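Oxidoreductase, zinc-binding dehydrogenase family (Myxococcus xanthus, PDB 5K1S) is a zinc-binding medium-chain reductase, AibC, involved in an alternative de novo route to isovaleryl coenzyme A. Local coordinates at residues A[40-45]-A[85-90]; A[46-51]-A[141-146]; A[253-258]-A[277-282]. All blocks are in the same frame, centred on the assembly; numbering follows the deposited sequence.

How the interactions relate
From the N terminus, loop 40-45 leads into the strand that starts at 46, and both find partners later. Interaction 1 closes a loop of about 40 residues by bringing 40-45 onto 85-90; interaction 2 closes one of about 90 by pairing 46-51 with 141-146. Their segments alternate, so the two cross, and they touch: Ile86 packs on Phe141 and Pro40 on Val143. Together they fasten the loop before strand 46-56, and that strand, to strands 80-88 and 141-145 of one sheet. Interaction 3, opening after both have closed, closes a loop of 18 residues holding helix 262-270 and joins two parallel strands of the Rossmann-type domain, about 35 Å from interaction 2, centre to centre.

Interaction 1: residues A[40-45]-A[85-90]; sequences PRPGRG and VIEVGP
Arg41 reaches across to Glu87 and forms a salt bridge between NH2 and OE2. The arginine chain folds to get there: CG lies anti to the carbonyl carbon, and further bends at chi2 (-59°) and chi3 bring the guanidinium back over Pro42, whose CD sits 4.1 Å above the centre of one of its faces. Glu87 is stretched out, a long reach that suits glutamate, and the two side chains cross at about a right angle with their planes 44° apart. Pro42 CG rests 3.6 Å from Glu87 CD. A lysine in place of Glu87 would probably leave the Arg41 guanidinium without its countercharge and set two positive groups against each other. The contact lies at the surface of the GroES-like domain, where the loop entering strand 46-56 runs beside the end of strand 80-88. There Gly45 N donates to Pro90 O at 2.8 Å, almost straight at 179°; Gly45 has a positive phi, which favours glycine. Gly89 suits its place, since a CB would point at Gly43 O, which its CA approaches to 3.6 Å. Arg44 lays its guanidinium edge against the Pro90 ring, NH2 to CB 3.8 Å, while NE forms a salt bridge with Asp91.

Interaction 2: residues A[46-51]-A[141-146]; sequences EVLLRV and FMVAPV
Leu49 and Met142 form a hydrogen-bonded pair in the antiparallel ladder between strands 46-51 and 141-145, part of the mixed beta sheet of the GroES-like domain. Leu49 N donates to Met142 O at 2.8 Å, and Met142 N returns a longer bond to Leu49 O. Val47 and Ala144 make the next such pair: Ala144 N to Val47 O is sound, whereas the reverse bond is bent to 125° and weak. Pro145, lacking an N-H, suits the strand end, in a non-hydrogen-bonded pair with Glu46.

The tightly packed side carries Val47, Leu49, Met142 and Ala144, all buried and apolar. Met142 CG takes the crowded position between its backbone N and carbonyl carbon (chi1 68°), and there it meets Val51 CG2 at 3.8 Å and Leu49 CB. The small Ala144 leaves space for Leu49 CD1, and Leu149 of strand 149-151 packs against Val47, Leu49 and Ala144. The side chain of Met142 is about 7 Å from that of the zinc ligand His79.

The other face is the more solvent-accessible one, all but Leu48 partly exposed. Glu46 lies along Val143 CG1 from CB to its carboxylate, OE1 nearest at 3.3 Å, and OE1 also accepts a hydrogen bond from Gly43 N. The Arg50 guanidinium is nearly parallel to the Phe141 ring, 12° between planes, but lies beyond it and does not stack on it. The aliphatic stem makes the touch, obliquely, Arg50 CG lying 3.5 Å from Phe141 CE2.

Interaction 3: residues A[253-258]-A[277-282]; sequences VDVAVE and RVVVVG
Two adjacent parallel strands of the Rossmann-type nucleotide-binding fold, joined through helix 262-270 in a beta-alpha-beta crossover, meet in this contact. Val255, Ala256, Val257 and Glu258 pair in turn with Arg277, Val278, Val279 and Val280. The backbone ladder begins with Arg277 N to Asp254 O and Ala256 N to Arg277 O; Val279 N to Ala256 O is the shortest bond, 2.8 Å. At the C-terminal end Glu258 O receives Val281 N at 3.1 Å, nearly straight at 175°, and a weaker bond from Gly282 N.

Beta-branched valines suit these extended, buried strands. Val255 CG2 touches Val279 CG2 at 4.0 Å and, on the same face, Arg277 CG at 3.8 Å. With CG between its backbone N and carbonyl carbon (chi1 56°), Arg277 runs extended to NE and then turns its guanidinium over Val255, whose CB lies 4.1 Å above the centre of one face. Its charged end is taken up by Glu185 and by Gly179 O. On the other face, the small Ala256 fits beside Val278 CG2, and Glu258 CB packs on Val278 CG1 at 4.0 Å. The Glu258 chain bends at chi2 (60°), and its buried carboxylate is satisfied by Thr190, Thr268 and Gly261 N.

Helix 262-270 covers the Ala256 and Val278 face, helix 165-178 lies against Val257 and Val279, and strand 186-190 flanks 253-258; Val280 also packs on Ile297 of the second subunit.

Interaction 1: residues A[40-45]-A[85-90]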
loop_
_atom_site.group_PDB
_atom_site.type_symbol
_atom_site.label_atom_id
_atom_site.label_comp_id
_atom_site.label_asym_id
_atom_site.label_seq_id
_atom_site.Cartn_x
_atom_site.Cartn_y
_atom_site.Cartn_z
ATOM N N PRO A 40 25.921 30.888 11.696
ATOM C CA PRO A 40 26.558 29.820 10.928
ATOM C C PRO A 40 27.144 30.351 9.628
ATOM O O PRO A 40 26.750 31.399 9.114
ATOM C CB PRO A 40 25.408 28.845 10.663
ATOM C CG PRO A 40 24.206 29.725 10.597
ATOM C CD PRO A 40 24.450 30.826 11.601
ATOM N N ARG A 41 28.106 29.595 9.102
ATOM C CA ARG A 41 28.798 29.961 7.880
ATOM C C ARG A 41 28.473 28.965 6.779
ATOM O O ARG A 41 28.653 27.757 6.980
ATOM C CB ARG A 41 30.314 30.002 8.114
ATOM C CG ARG A 41 30.765 31.059 9.120
ATOM C CD ARG A 41 30.344 32.450 8.685
ATOM N NE ARG A 41 30.746 32.728 7.308
ATOM C CZ ARG A 41 30.249 33.710 6.565
ATOM N NH1 ARG A 41 29.319 34.519 7.058
ATOM N NH2 ARG A 41 30.682 33.881 5.321
ATOM N N PRO A 42 28.003 29.412 5.614
ATOM C CA PRO A 42 27.708 28.465 4.534
ATOM C C PRO A 42 28.976 27.990 3.843
ATOM O O PRO A 42 29.870 28.777 3.525
ATOM C CB PRO A 42 26.831 29.284 3.580
ATOM C CG PRO A 42 27.312 30.679 3.760
ATOM C CD PRO A 42 27.700 30.800 5.217
ATOM N N GLY A 43 29.043 26.684 3.610
ATOM C CA GLY A 43 30.141 26.073 2.899
ATOM C C GLY A 43 29.766 25.710 1.478
ATOM O O GLY A 43 28.772 26.188 0.921
ATOM N N ARG A 44 30.575 24.841 0.882
ATOM C CA ARG A 44 30.331 24.421 -0.490
ATOM C C ARG A 44 28.961 23.766 -0.608
ATOM O O ARG A 44 28.590 22.914 0.205
ATOM C CB ARG A 44 31.428 23.462 -0.950
ATOM C CG ARG A 44 31.118 22.755 -2.258
ATOM C CD ARG A 44 32.382 22.400 -3.023
ATOM N NE ARG A 44 33.077 23.593 -3.506
ATOM C CZ ARG A 44 34.023 23.584 -4.440
ATOM N NH1 ARG A 44 34.395 22.443 -5.008
ATOM N NH2 ARG A 44 34.596 24.721 -4.813
ATOM N N GLY A 45 28.205 24.176 -1.624
ATOM C CA GLY A 45 26.876 23.646 -1.844
ATOM C C GLY A 45 25.835 24.092 -0.844
ATOM O O GLY A 45 24.704 23.597 -0.890
ATOM N N VAL A 85 17.942 34.361 0.949
ATOM C CA VAL A 85 19.348 34.039 0.725
ATOM C C VAL A 85 20.153 35.330 0.840
ATOM O O VAL A 85 20.024 36.226 0.000
ATOM C CB VAL A 85 19.558 33.372 -0.638
ATOM C CG1 VAL A 85 21.038 33.098 -0.885
ATOM C CG2 VAL A 85 18.748 32.086 -0.726
ATOM N N ILE A 86 20.983 35.434 1.881
ATOM C CA ILE A 86 21.871 36.582 2.044
ATOM C C ILE A 86 23.313 36.256 1.690
ATOM O O ILE A 86 24.123 37.184 1.531
ATOM C CB ILE A 86 21.812 37.146 3.479
ATOM C CG1 ILE A 86 22.318 36.113 4.493
ATOM C CG2 ILE A 86 20.390 37.576 3.813
ATOM C CD1 ILE A 86 22.602 36.695 5.860
ATOM N N GLU A 87 23.663 34.979 1.568
ATOM C CA GLU A 87 25.018 34.589 1.211
ATOM C C GLU A 87 24.976 33.183 0.636
ATOM O O GLU A 87 24.181 32.350 1.079
ATOM C CB GLU A 87 25.954 34.642 2.424
ATOM C CG GLU A 87 27.388 34.239 2.121
ATOM C CD GLU A 87 28.243 34.180 3.370
ATOM O OE1 GLU A 87 27.707 34.442 4.467
ATOM O OE2 GLU A 87 29.447 33.870 3.256
ATOM N N VAL A 88 25.831 32.932 -0.349
ATOM C CA VAL A 88 25.941 31.624 -0.979
ATOM C C VAL A 88 27.392 31.178 -0.905
ATOM O O VAL A 88 28.310 31.999 -1.008
ATOM C CB VAL A 88 25.456 31.648 -2.445
ATOM C CG1 VAL A 88 24.022 32.157 -2.525
ATOM C CG2 VAL A 88 26.379 32.500 -3.308
ATOM N N GLY A 89 27.597 29.878 -0.717
ATOM C CA GLY A 89 28.909 29.296 -0.833
ATOM C C GLY A 89 29.167 28.885 -2.265
ATOM O O GLY A 89 28.288 28.986 -3.126
ATOM N N PRO A 90 30.380 28.420 -2.556
ATOM C CA PRO A 90 30.660 27.920 -3.904
ATOM C C PRO A 90 29.766 26.737 -4.242
ATOM O O PRO A 90 29.223 26.060 -3.366
ATOM C CB PRO A 90 32.138 27.514 -3.840
ATOM C CG PRO A 90 32.440 27.357 -2.388
ATOM C CD PRO A 90 31.550 28.320 -1.669
#

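Interaction 2: residues A[46-51]-A[141-146]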
loop_
_atom_site.group_PDB
_atom_site.type_symbol
_atom_site.label_atom_id
_atom_site.label_comp_id
_atom_site.label_asym_id
_atom_site.label_seq_id
_atom_site.Cartn_x
_atom_site.Cartn_y
_atom_site.Cartn_z
ATOM N N GLU A 46 26.175 25.008 0.055
ATOM C CA GLU A 46 25.265 25.467 1.094
ATOM C C GLU A 46 24.894 26.929 0.870
ATOM O O GLU A 46 25.476 27.633 0.042
ATOM C CB GLU A 46 25.891 25.281 2.479
ATOM C CG GLU A 46 26.165 23.832 2.842
ATOM C CD GLU A 46 26.739 23.678 4.238
ATOM O OE1 GLU A 46 27.351 24.645 4.743
ATOM O OE2 GLU A 46 26.575 22.592 4.834
ATOM N N VAL A 47 23.911 27.378 1.644
ATOM C CA VAL A 47 23.336 28.710 1.515
ATOM C C VAL A 47 23.020 29.230 2.910
ATOM O O VAL A 47 22.543 28.479 3.766
ATOM C CB VAL A 47 22.071 28.679 0.629
ATOM C CG1 VAL A 47 21.121 29.820 0.962
ATOM C CG2 VAL A 47 22.460 28.730 -0.843
ATOM N N LEU A 48 23.285 30.514 3.139
ATOM C CA LEU A 48 22.943 31.170 4.396
ATOM C C LEU A 48 21.609 31.883 4.228
ATOM O O LEU A 48 21.461 32.730 3.341
ATOM C CB LEU A 48 24.030 32.157 4.819
ATOM C CG LEU A 48 23.762 32.940 6.109
ATOM C CD1 LEU A 48 23.601 32.003 7.300
ATOM C CD2 LEU A 48 24.874 33.940 6.372
ATOM N N LEU A 49 20.646 31.545 5.081
ATOM C CA LEU A 49 19.300 32.087 5.000
ATOM C C LEU A 49 19.053 33.087 6.120
ATOM O O LEU A 49 19.554 32.934 7.237
ATOM C CB LEU A 49 18.250 30.975 5.081
ATOM C CG LEU A 49 18.033 30.126 3.830
ATOM C CD1 LEU A 49 17.088 28.983 4.146
ATOM C CD2 LEU A 49 17.485 30.968 2.686
ATOM N N ARG A 50 18.271 34.114 5.801
ATOM C CA ARG A 50 17.792 35.081 6.783
ATOM C C ARG A 50 16.343 34.715 7.071
ATOM O O ARG A 50 15.440 35.045 6.298
ATOM C CB ARG A 50 17.934 36.505 6.256
ATOM C CG ARG A 50 17.927 37.583 7.329
ATOM C CD ARG A 50 16.523 37.977 7.749
ATOM N NE ARG A 50 16.450 39.397 8.091
ATOM C CZ ARG A 50 16.209 40.371 7.218
ATOM N NH1 ARG A 50 16.009 40.094 5.933
ATOM N NH2 ARG A 50 16.166 41.633 7.627
ATOM N N VAL A 51 16.125 34.018 8.184
ATOM C CA VAL A 51 14.821 33.433 8.466
ATOM C C VAL A 51 13.837 34.543 8.803
ATOM O O VAL A 51 14.039 35.304 9.757
ATOM C CB VAL A 51 14.914 32.413 9.608
ATOM C CG1 VAL A 51 13.573 31.715 9.808
ATOM C CG2 VAL A 51 16.016 31.395 9.328
ATOM N N PHE A 141 18.849 33.168 11.489
ATOM C CA PHE A 141 19.604 32.695 10.339
ATOM C C PHE A 141 19.757 31.185 10.427
ATOM O O PHE A 141 19.578 30.582 11.487
ATOM C CB PHE A 141 20.997 33.339 10.255
ATOM C CG PHE A 141 20.976 34.838 10.207
ATOM C CD1 PHE A 141 20.948 35.581 11.376
ATOM C CD2 PHE A 141 21.003 35.507 8.994
ATOM C CE1 PHE A 141 20.936 36.959 11.336
ATOM C CE2 PHE A 141 20.992 36.888 8.949
ATOM C CZ PHE A 141 20.958 37.615 10.120
ATOM N N MET A 142 20.103 30.578 9.294
ATOM C CA MET A 142 20.362 29.147 9.240
ATOM C C MET A 142 21.028 28.825 7.913
ATOM O O MET A 142 20.739 29.456 6.891
ATOM C CB MET A 142 19.072 28.331 9.395
ATOM C CG MET A 142 18.102 28.463 8.230
ATOM S SD MET A 142 16.540 27.601 8.506
ATOM C CE MET A 142 17.093 25.898 8.561
ATOM N N VAL A 143 21.919 27.848 7.944
ATOM C CA VAL A 143 22.545 27.331 6.734
ATOM C C VAL A 143 21.688 26.196 6.198
ATOM O O VAL A 143 21.066 25.445 6.954
ATOM C CB VAL A 143 23.993 26.879 7.012
ATOM C CG1 VAL A 143 24.535 26.024 5.869
ATOM C CG2 VAL A 143 24.880 28.094 7.213
ATOM N N ALA A 144 21.655 26.069 4.877
ATOM C CA ALA A 144 20.831 25.058 4.233
ATOM C C ALA A 144 21.501 24.562 2.959
ATOM O O ALA A 144 21.811 25.369 2.074
ATOM C CB ALA A 144 19.448 25.623 3.909
ATOM N N PRO A 145 21.749 23.259 2.820
ATOM C CA PRO A 145 22.184 22.743 1.518
ATOM C C PRO A 145 21.140 23.065 0.460
ATOM O O PRO A 145 19.936 22.977 0.706
ATOM C CB PRO A 145 22.310 21.232 1.753
ATOM C CG PRO A 145 22.444 21.077 3.230
ATOM C CD PRO A 145 21.653 22.192 3.831
ATOM N N VAL A 146 21.608 23.459 -0.725
ATOM C CA VAL A 146 20.671 23.844 -1.776
ATOM C C VAL A 146 19.701 22.710 -2.071
ATOM O O VAL A 146 18.567 22.948 -2.505
ATOM C CB VAL A 146 21.431 24.288 -3.044
ATOM C CG1 VAL A 146 22.247 25.545 -2.754
ATOM C CG2 VAL A 146 22.324 23.168 -3.565
#

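Interaction 3: residues A[253-258]-A[277-282]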
loop_
_atom_site.group_PDB
_atom_site.type_symbol
_atom_site.label_atom_id
_atom_site.label_comp_id
_atom_site.label_asym_id
_atom_site.label_seq_id
_atom_site.Cartn_x
_atom_site.Cartn_y
_atom_site.Cartn_z
ATOM N N VAL A 253 -15.642 4.736 -2.539
ATOM C CA VAL A 253 -14.737 5.770 -3.020
ATOM C C VAL A 253 -13.617 5.120 -3.820
ATOM O O VAL A 253 -13.288 3.941 -3.647
ATOM C CB VAL A 253 -14.164 6.625 -1.871
ATOM C CG1 VAL A 253 -15.276 7.404 -1.184
ATOM C CG2 VAL A 253 -13.416 5.755 -0.870
ATOM N N ASP A 254 -13.025 5.911 -4.717
ATOM C CA ASP A 254 -11.921 5.424 -5.534
ATOM C C ASP A 254 -10.605 5.453 -4.766
ATOM O O ASP A 254 -9.801 4.521 -4.871
ATOM C CB ASP A 254 -11.807 6.258 -6.810
ATOM C CG ASP A 254 -13.062 6.204 -7.657
ATOM O OD1 ASP A 254 -13.959 7.046 -7.446
ATOM O OD2 ASP A 254 -13.151 5.319 -8.534
ATOM N N VAL A 255 -10.373 6.512 -3.992
ATOM C CA VAL A 255 -9.142 6.676 -3.230
ATOM C C VAL A 255 -9.489 7.292 -1.882
ATOM O O VAL A 255 -10.479 8.016 -1.746
ATOM C CB VAL A 255 -8.114 7.548 -3.990
ATOM C CG1 VAL A 255 -8.715 8.898 -4.344
ATOM C CG2 VAL A 255 -6.833 7.726 -3.180
ATOM N N ALA A 256 -8.664 6.994 -0.879
ATOM C CA ALA A 256 -8.849 7.521 0.465
ATOM C C ALA A 256 -7.524 8.059 0.984
ATOM O O ALA A 256 -6.485 7.406 0.843
ATOM C CB ALA A 256 -9.390 6.449 1.415
ATOM N N VAL A 257 -7.567 9.246 1.579
ATOM C CA VAL A 257 -6.403 9.870 2.197
ATOM C C VAL A 257 -6.540 9.653 3.700
ATOM O O VAL A 257 -7.305 10.349 4.375
ATOM C CB VAL A 257 -6.302 11.355 1.843
ATOM C CG1 VAL A 257 -5.086 11.984 2.506
ATOM C CG2 VAL A 257 -6.243 11.535 0.332
ATOM N N GLU A 258 -5.795 8.685 4.230
ATOM C CA GLU A 258 -5.905 8.299 5.637
ATOM C C GLU A 258 -4.890 9.099 6.444
ATOM O O GLU A 258 -3.725 8.714 6.557
ATOM C CB GLU A 258 -5.692 6.798 5.799
ATOM C CG GLU A 258 -5.774 6.313 7.240
ATOM C CD GLU A 258 -7.119 6.602 7.884
ATOM O OE1 GLU A 258 -8.030 5.754 7.773
ATOM O OE2 GLU A 258 -7.267 7.680 8.497
ATOM N N ARG A 277 -7.775 2.548 -3.623
ATOM C CA ARG A 277 -6.442 2.651 -3.048
ATOM C C ARG A 277 -6.465 3.613 -1.870
ATOM O O ARG A 277 -7.007 4.718 -1.975
ATOM C CB ARG A 277 -5.426 3.112 -4.101
ATOM C CG ARG A 277 -5.773 4.428 -4.771
ATOM C CD ARG A 277 -4.965 4.630 -6.040
ATOM N NE ARG A 277 -5.173 5.956 -6.616
ATOM C CZ ARG A 277 -6.214 6.295 -7.371
ATOM N NH1 ARG A 277 -7.160 5.409 -7.650
ATOM N NH2 ARG A 277 -6.310 7.529 -7.847
ATOM N N VAL A 278 -5.877 3.190 -0.755
ATOM C CA VAL A 278 -5.796 3.990 0.462
ATOM C C VAL A 278 -4.368 4.495 0.593
ATOM O O VAL A 278 -3.422 3.700 0.641
ATOM C CB VAL A 278 -6.208 3.178 1.700
ATOM C CG1 VAL A 278 -6.055 4.012 2.968
ATOM C CG2 VAL A 278 -7.635 2.682 1.552
ATOM N N VAL A 279 -4.210 5.812 0.660
ATOM C CA VAL A 279 -2.903 6.440 0.807
ATOM C C VAL A 279 -2.748 6.830 2.271
ATOM O O VAL A 279 -3.398 7.768 2.747
ATOM C CB VAL A 279 -2.750 7.654 -0.118
ATOM C CG1 VAL A 279 -1.316 8.161 -0.085
ATOM C CG2 VAL A 279 -3.158 7.293 -1.541
ATOM N N VAL A 280 -1.890 6.114 2.988
ATOM C CA VAL A 280 -1.713 6.318 4.421
ATOM C C VAL A 280 -0.568 7.299 4.633
ATOM O O VAL A 280 0.547 7.079 4.149
ATOM C CB VAL A 280 -1.436 4.990 5.141
ATOM C CG1 VAL A 280 -1.412 5.203 6.649
ATOM C CG2 VAL A 280 -2.479 3.948 4.760
ATOM N N VAL A 281 -0.845 8.382 5.358
ATOM C CA VAL A 281 0.181 9.371 5.673
ATOM C C VAL A 281 0.295 9.670 7.160
ATOM O O VAL A 281 1.336 10.193 7.598
ATOM C CB VAL A 281 -0.072 10.676 4.880
ATOM C CG1 VAL A 281 -1.403 11.302 5.267
ATOM C CG2 VAL A 281 1.075 11.668 5.073
ATOM N N GLY A 282 -0.702 9.355 7.988
ATOM C CA GLY A 282 -0.659 9.724 9.386
ATOM C C GLY A 282 -1.227 8.637 10.276
ATOM O O GLY A 282 -2.032 7.805 9.853
#